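Local coordinates for putative cell surface protein (Streptococcus pyogenes, PDB 4OFQ) that is the C-terminal part of AspA, an antigen I/II-family cell-surface protein, and probably serves in adhesion of the streptococcus, at residues A[53-57]-A[58-62]; A[91-94]-A[95-99]. One frame throughout, in Å; residues are numbered along the deposited sequence.

Contact 1 (A[53-57]-A[58-62]); sequences MTAAK and ESVMK
Ala-56 and Val-60 are joined by the first i to i+4 backbone bond of the short helix 57-60, with Ala-56 in the N-cap position. Val-60 N lies 3.0 Å from Ala-56 O, and the N-H points at the oxygen at 163°. The same carbonyl takes a second, weak and strongly bent bond from Ser-59 N. One oxygen thus receives two N-H groups of the opening turn. The next bond runs from Met-61 N to Lys-57 O at 3.1 Å.

Side chains add one apolar touch, with the buried Val-60. Its CG1 lies anti to the backbone N (chi1 171°), which leaves CG2 beside that N. This sets CG2 over the start of the turn, 3.8 Å from Ala-55 CB. Ala-56 CB lies near Ser-59 OG and Glu-58 OE1. The Glu-58 chain folds back at chi2 (87°), which carries its carboxylate toward the helix start.

Farther out, Ala-55 N bonds to Tyr-139 OH of helix 135-143, and Met-53 O bonds to Gln-144 NE2. Ala-55 and Ser-59 both touch Phe-175 in a loop. At the far end of the turn, Met-61 CG comes within 3.3 Å of Lys-57 O.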
ATOM      1  N   MET A  53      27.925  30.628  -3.841  1.00 27.49           N
ATOM      2  CA  MET A  53      27.993  31.531  -2.696  1.00 28.53           C
ATOM      3  C   MET A  53      29.072  31.085  -1.719  1.00 27.24           C
ATOM      4  O   MET A  53      29.610  29.977  -1.830  1.00 24.08           O
ATOM      5  CB  MET A  53      26.646  31.607  -1.977  1.00 24.69           C
ATOM      6  CG  MET A  53      25.454  31.820  -2.906  1.00 24.94           C
ATOM      7  SD  MET A  53      24.010  32.497  -2.058  1.00 38.68           S
ATOM      8  CE  MET A  53      23.586  31.200  -0.924  1.00 23.48           C
ATOM      9  N   THR A  54      29.376  31.946  -0.753  1.00 25.47           N
ATOM     10  CA  THR A  54      30.306  31.598   0.315  1.00 25.23           C
ATOM     11  C   THR A  54      29.670  31.796   1.686  1.00 24.96           C
ATOM     12  O   THR A  54      29.476  32.930   2.127  1.00 29.86           O
ATOM     13  CB  THR A  54      31.585  32.440   0.240  1.00 26.53           C
ATOM     14  OG1 THR A  54      32.161  32.290  -1.061  1.00 35.83           O
ATOM     15  CG2 THR A  54      32.580  31.980   1.296  1.00 30.56           C
ATOM     16  N   ALA A  55      29.346  30.689   2.349  1.00 23.76           N
ATOM     17  CA  ALA A  55      28.777  30.726   3.690  1.00 23.53           C
ATOM     18  C   ALA A  55      29.873  30.963   4.722  1.00 26.04           C
ATOM     19  O   ALA A  55      31.016  30.547   4.523  1.00 24.14           O
ATOM     20  CB  ALA A  55      28.049  29.436   3.988  1.00 22.16           C
ATOM     21  N   ALA A  56      29.527  31.637   5.818  1.00 24.67           N
ATOM     22  CA  ALA A  56      30.465  31.848   6.917  1.00 25.28           C
ATOM     23  C   ALA A  56      30.884  30.517   7.522  1.00 24.30           C
ATOM     24  O   ALA A  56      30.082  29.586   7.602  1.00 23.21           O
ATOM     25  CB  ALA A  56      29.848  32.734   7.980  1.00 26.13           C
ATOM     26  N   LYS A  57      32.139  30.432   7.962  1.00 24.78           N
ATOM     27  CA  LYS A  57      32.666  29.181   8.516  1.00 37.63           C
ATOM     28  C   LYS A  57      31.840  28.709   9.705  1.00 23.60           C
ATOM     29  O   LYS A  57      31.598  27.518   9.863  1.00 22.61           O
ATOM     30  CB  LYS A  57      34.130  29.337   8.931  1.00 46.40           C
ATOM     31  CG  LYS A  57      35.062  29.744   7.798  1.00 60.76           C
ATOM     32  CD  LYS A  57      35.219  28.631   6.763  1.00 67.30           C
ATOM     33  CE  LYS A  57      36.234  29.011   5.683  1.00 70.36           C
ATOM     34  NZ  LYS A  57      36.610  27.854   4.811  1.00 69.36           N
ATOM     35  N   GLU A  58      31.411  29.653  10.536  1.00 24.44           N
ATOM     36  CA  GLU A  58      30.576  29.339  11.689  1.00 24.25           C
ATOM     37  C   GLU A  58      29.202  28.797  11.286  1.00 23.21           C
ATOM     38  O   GLU A  58      28.630  27.979  11.992  1.00 22.62           O
ATOM     39  CB  GLU A  58      30.403  30.566  12.591  1.00 25.63           C
ATOM     40  CG  GLU A  58      31.705  31.105  13.170  1.00 40.71           C
ATOM     41  CD  GLU A  58      32.411  32.107  12.257  1.00 44.68           C
ATOM     42  OE1 GLU A  58      32.004  32.267  11.086  1.00 35.11           O
ATOM     43  OE2 GLU A  58      33.386  32.739  12.718  1.00 53.05           O
ATOM     44  N   SER A  59      28.671  29.259  10.160  1.00 23.08           N
ATOM     45  CA  SER A  59      27.388  28.764   9.681  1.00 22.18           C
ATOM     46  C   SER A  59      27.539  27.358   9.108  1.00 21.42           C
ATOM     47  O   SER A  59      26.685  26.487   9.330  1.00 20.42           O
ATOM     48  CB  SER A  59      26.803  29.713   8.629  1.00 26.54           C
ATOM     49  OG  SER A  59      26.672  31.020   9.166  1.00 27.93           O
ATOM     50  N   VAL A  60      28.634  27.134   8.385  1.00 20.87           N
ATOM     51  CA  VAL A  60      28.919  25.808   7.833  1.00 19.87           C
ATOM     52  C   VAL A  60      29.019  24.765   8.942  1.00 20.73           C
ATOM     53  O   VAL A  60      28.545  23.627   8.794  1.00 18.45           O
ATOM     54  CB  VAL A  60      30.210  25.815   6.985  1.00 20.25           C
ATOM     55  CG1 VAL A  60      30.613  24.392   6.603  1.00 19.44           C
ATOM     56  CG2 VAL A  60      30.008  26.665   5.743  1.00 20.66           C
ATOM     57  N   MET A  61      29.601  25.165  10.069  1.00 20.68           N
ATOM     58  CA  MET A  61      29.757  24.263  11.209  1.00 20.29           C
ATOM     59  C   MET A  61      28.438  23.728  11.753  1.00 19.34           C
ATOM     60  O   MET A  61      28.417  22.710  12.443  1.00 22.23           O
ATOM     61  CB  MET A  61      30.546  24.945  12.339  1.00 21.15           C
ATOM     62  CG  MET A  61      32.021  25.089  12.037  1.00 24.86           C
ATOM     63  SD  MET A  61      32.880  26.044  13.309  1.00 82.44           S
ATOM     64  CE  MET A  61      32.247  25.262  14.792  1.00 35.86           C
ATOM     65  N   LYS A  62      27.339  24.413  11.448  1.00 20.59           N
ATOM     66  CA  LYS A  62      26.018  23.958  11.877  1.00 21.69           C
ATOM     67  C   LYS A  62      25.515  22.813  10.998  1.00 21.99           C
ATOM     68  O   LYS A  62      24.561  22.119  11.350  1.00 22.76           O
ATOM     69  CB  LYS A  62      25.024  25.117  11.903  1.00 20.81           C
ATOM     70  CG  LYS A  62      25.383  26.191  12.919  1.00 27.84           C
ATOM     71  CD  LYS A  62      24.312  27.271  12.989  1.00 35.70           C
ATOM     72  CE  LYS A  62      24.728  28.394  13.920  1.00 40.58           C
ATOM     73  NZ  LYS A  62      23.616  29.362  14.148  1.00 48.04           N
TER

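Contact 2 (A[91-94]-A[95-99]); sequences DDVT and NLLEM
Thr-94 turns OG1 between its backbone N and carbonyl carbon (chi1 55°), within 3.7 Å of Asn-95 ND2. The same torsion brings OG1 to the Asp-92 carboxylate, which swings anti to its own backbone N (chi1 174°). Asp-92 OD1 then grips Thr-94 twice. It accepts from Thr-94 N at 3.1 Å, closing an Asx turn, and from Thr-94 OG1 at 2.8 Å. Both donors come from one face of the carboxylate. The hydroxyl arrives on the syn side, while the N-H stands farther out of the plane. A water bridges Asp-92 O, to which it donates, and Asn-95 N, from which it accepts.

The chain then makes a 3-10 turn. Leu-96 N bonds to Val-93 O at 2.9 Å. The following bond, Leu-97 N to Thr-94 O, is long and weak at 3.4 Å.

Val-93 offers a methyl to each leucine. Its CG1 meets Leu-96 CD1 at 4.1 Å, the side chains crossing near a right angle. Its CG2 meets Leu-97 CD1 at 4.2 Å.

The turn leads into edge strand 97-102 of the mixed sheet, where Glu-98 pairs with Val-131 of strand 127-132. Val-93 and Leu-97 pack on Ile-85 of strand 80-87 in the antiparallel sheet, so the turn bridges two sheets of the beta sandwich. Tyr-142 and Phe-138 of helix 135-143 touch Val-93 and Leu-97 respectively.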
ATOM      1  N   ASP A  91      27.541  10.961  -7.411  1.00 20.84           N
ATOM      2  CA  ASP A  91      28.260  10.421  -6.250  1.00 19.33           C
ATOM      3  C   ASP A  91      27.333   9.693  -5.281  1.00 18.24           C
ATOM      4  O   ASP A  91      26.265  10.199  -4.939  1.00 15.80           O
ATOM      5  CB  ASP A  91      28.988  11.524  -5.462  1.00 18.58           C
ATOM      6  CG  ASP A  91      30.156  12.131  -6.217  1.00 22.17           C
ATOM      7  OD1 ASP A  91      30.509  11.621  -7.295  1.00 20.76           O
ATOM      8  OD2 ASP A  91      30.724  13.124  -5.709  1.00 19.27           O
ATOM      9  N   ASP A  92      27.751   8.513  -4.837  1.00 15.49           N
ATOM     10  CA  ASP A  92      27.085   7.837  -3.726  1.00 18.48           C
ATOM     11  C   ASP A  92      27.537   8.536  -2.446  1.00 22.20           C
ATOM     12  O   ASP A  92      28.717   8.491  -2.101  1.00 18.71           O
ATOM     13  CB  ASP A  92      27.488   6.361  -3.703  1.00 19.31           C
ATOM     14  CG  ASP A  92      26.950   5.614  -2.495  1.00 16.93           C
ATOM     15  OD1 ASP A  92      26.055   6.136  -1.792  1.00 16.22           O
ATOM     16  OD2 ASP A  92      27.426   4.486  -2.249  1.00 21.46           O
ATOM     17  N   VAL A  93      26.612   9.194  -1.748  1.00 13.46           N
ATOM     18  CA  VAL A  93      27.000   9.971  -0.566  1.00 13.34           C
ATOM     19  C   VAL A  93      26.570   9.317   0.742  1.00 15.57           C
ATOM     20  O   VAL A  93      26.675   9.938   1.808  1.00 17.77           O
ATOM     21  CB  VAL A  93      26.501  11.448  -0.628  1.00 13.56           C
ATOM     22  CG1 VAL A  93      27.075  12.156  -1.837  1.00 14.41           C
ATOM     23  CG2 VAL A  93      24.976  11.508  -0.653  1.00 14.45           C
ATOM     24  N   THR A  94      26.115   8.066   0.666  1.00 13.39           N
ATOM     25  CA  THR A  94      25.630   7.363   1.858  1.00 16.22           C
ATOM     26  C   THR A  94      26.666   7.325   2.992  1.00 17.09           C
ATOM     27  O   THR A  94      26.317   7.462   4.159  1.00 16.81           O
ATOM     28  CB  THR A  94      25.156   5.922   1.540  1.00 17.15           C
ATOM     29  OG1 THR A  94      26.204   5.199   0.891  1.00 18.74           O
ATOM     30  CG2 THR A  94      23.936   5.957   0.635  1.00 18.17           C
ATOM     31  N   ASN A  95      27.939   7.147   2.651  1.00 14.37           N
ATOM     32  CA  ASN A  95      28.967   7.028   3.681  1.00 19.10           C
ATOM     33  C   ASN A  95      29.410   8.383   4.239  1.00 15.76           C
ATOM     34  O   ASN A  95      30.244   8.443   5.145  1.00 17.33           O
ATOM     35  CB  ASN A  95      30.172   6.246   3.160  1.00 28.01           C
ATOM     36  CG  ASN A  95      29.814   4.823   2.770  1.00 42.84           C
ATOM     37  OD1 ASN A  95      30.481   4.210   1.934  1.00 53.10           O
ATOM     38  ND2 ASN A  95      28.749   4.292   3.366  1.00 45.09           N
ATOM     39  N   LEU A  96      28.854   9.462   3.686  1.00 18.13           N
ATOM     40  CA  LEU A  96      29.191  10.814   4.139  1.00 13.92           C
ATOM     41  C   LEU A  96      28.174  11.340   5.133  1.00 14.11           C
ATOM     42  O   LEU A  96      28.326  12.460   5.647  1.00 14.40           O
ATOM     43  CB  LEU A  96      29.253  11.774   2.954  1.00 14.14           C
ATOM     44  CG  LEU A  96      30.164  11.351   1.805  1.00 16.84           C
ATOM     45  CD1 LEU A  96      30.201  12.444   0.755  1.00 16.55           C
ATOM     46  CD2 LEU A  96      31.567  11.024   2.308  1.00 17.88           C
ATOM     47  N   LEU A  97      27.135  10.539   5.387  1.00 14.23           N
ATOM     48  CA  LEU A  97      26.004  10.954   6.212  1.00 12.85           C
ATOM     49  C   LEU A  97      25.758   9.983   7.353  1.00 17.10           C
ATOM     50  O   LEU A  97      25.720   8.764   7.142  1.00 19.68           O
ATOM     51  CB  LEU A  97      24.718  10.992   5.365  1.00 13.38           C
ATOM     52  CG  LEU A  97      24.716  11.877   4.118  1.00 14.35           C
ATOM     53  CD1 LEU A  97      23.497  11.552   3.267  1.00 15.46           C
ATOM     54  CD2 LEU A  97      24.707  13.343   4.523  1.00 11.99           C
ATOM     55  N   GLU A  98      25.551  10.524   8.550  1.00 12.21           N
ATOM     56  CA  GLU A  98      25.104   9.718   9.671  1.00 12.17           C
ATOM     57  C   GLU A  98      23.634   9.439   9.448  1.00 14.47           C
ATOM     58  O   GLU A  98      22.853  10.370   9.259  1.00 16.40           O
ATOM     59  CB  GLU A  98      25.244  10.483  10.981  1.00 12.69           C
ATOM     60  CG  GLU A  98      26.655  10.937  11.302  1.00 16.45           C
ATOM     61  CD  GLU A  98      26.800  11.386  12.739  1.00 22.99           C
ATOM     62  OE1 GLU A  98      25.762  11.703  13.364  1.00 20.30           O
ATOM     63  OE2 GLU A  98      27.950  11.418  13.237  1.00 24.46           O
ATOM     64  N   MET A  99      23.254   8.168   9.455  1.00 14.02           N
ATOM     65  CA  MET A  99      21.841   7.814   9.373  1.00 15.84           C
ATOM     66  C   MET A  99      21.336   7.476  10.770  1.00 17.77           C
ATOM     67  O   MET A  99      21.790   6.503  11.373  1.00 15.96           O
ATOM     68  CB  MET A  99      21.617   6.619   8.441  1.00 11.26           C
ATOM     69  CG  MET A  99      20.143   6.234   8.339  1.00  9.81           C
ATOM     70  SD  MET A  99      19.789   4.949   7.117  1.00 20.54           S
ATOM     71  CE  MET A  99      20.673   5.508   5.685  1.00 24.37           C
TER
HETATM   72  O   HOH W   1      29.358   7.262   0.158  1.00 26.39           O

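Overall arrangement
Both contacts are local turns within the C2 domain of this antigen I/II-family protein. Their centres are 20 Å apart and their nearest atoms about 11 Å apart, so they do not touch. Contact 1 is a surface contact that starts a short helix ahead of strand 64-70. Contact 2 is partly buried and opens strand 97-102, at the edge of the sheet that also holds strand 64-70. Helix 135-143 meets both, through Tyr-139 in contact 1 and through Phe-138 and Tyr-142 in contact 2. Backbone bonds dominate 53-62. In 91-99, a carboxylate and a water join the backbone bonds, and the buried Val-93 and Leu-97 pack against strands 80-87 and 149-157 of the antiparallel sheet and against helix 135-143.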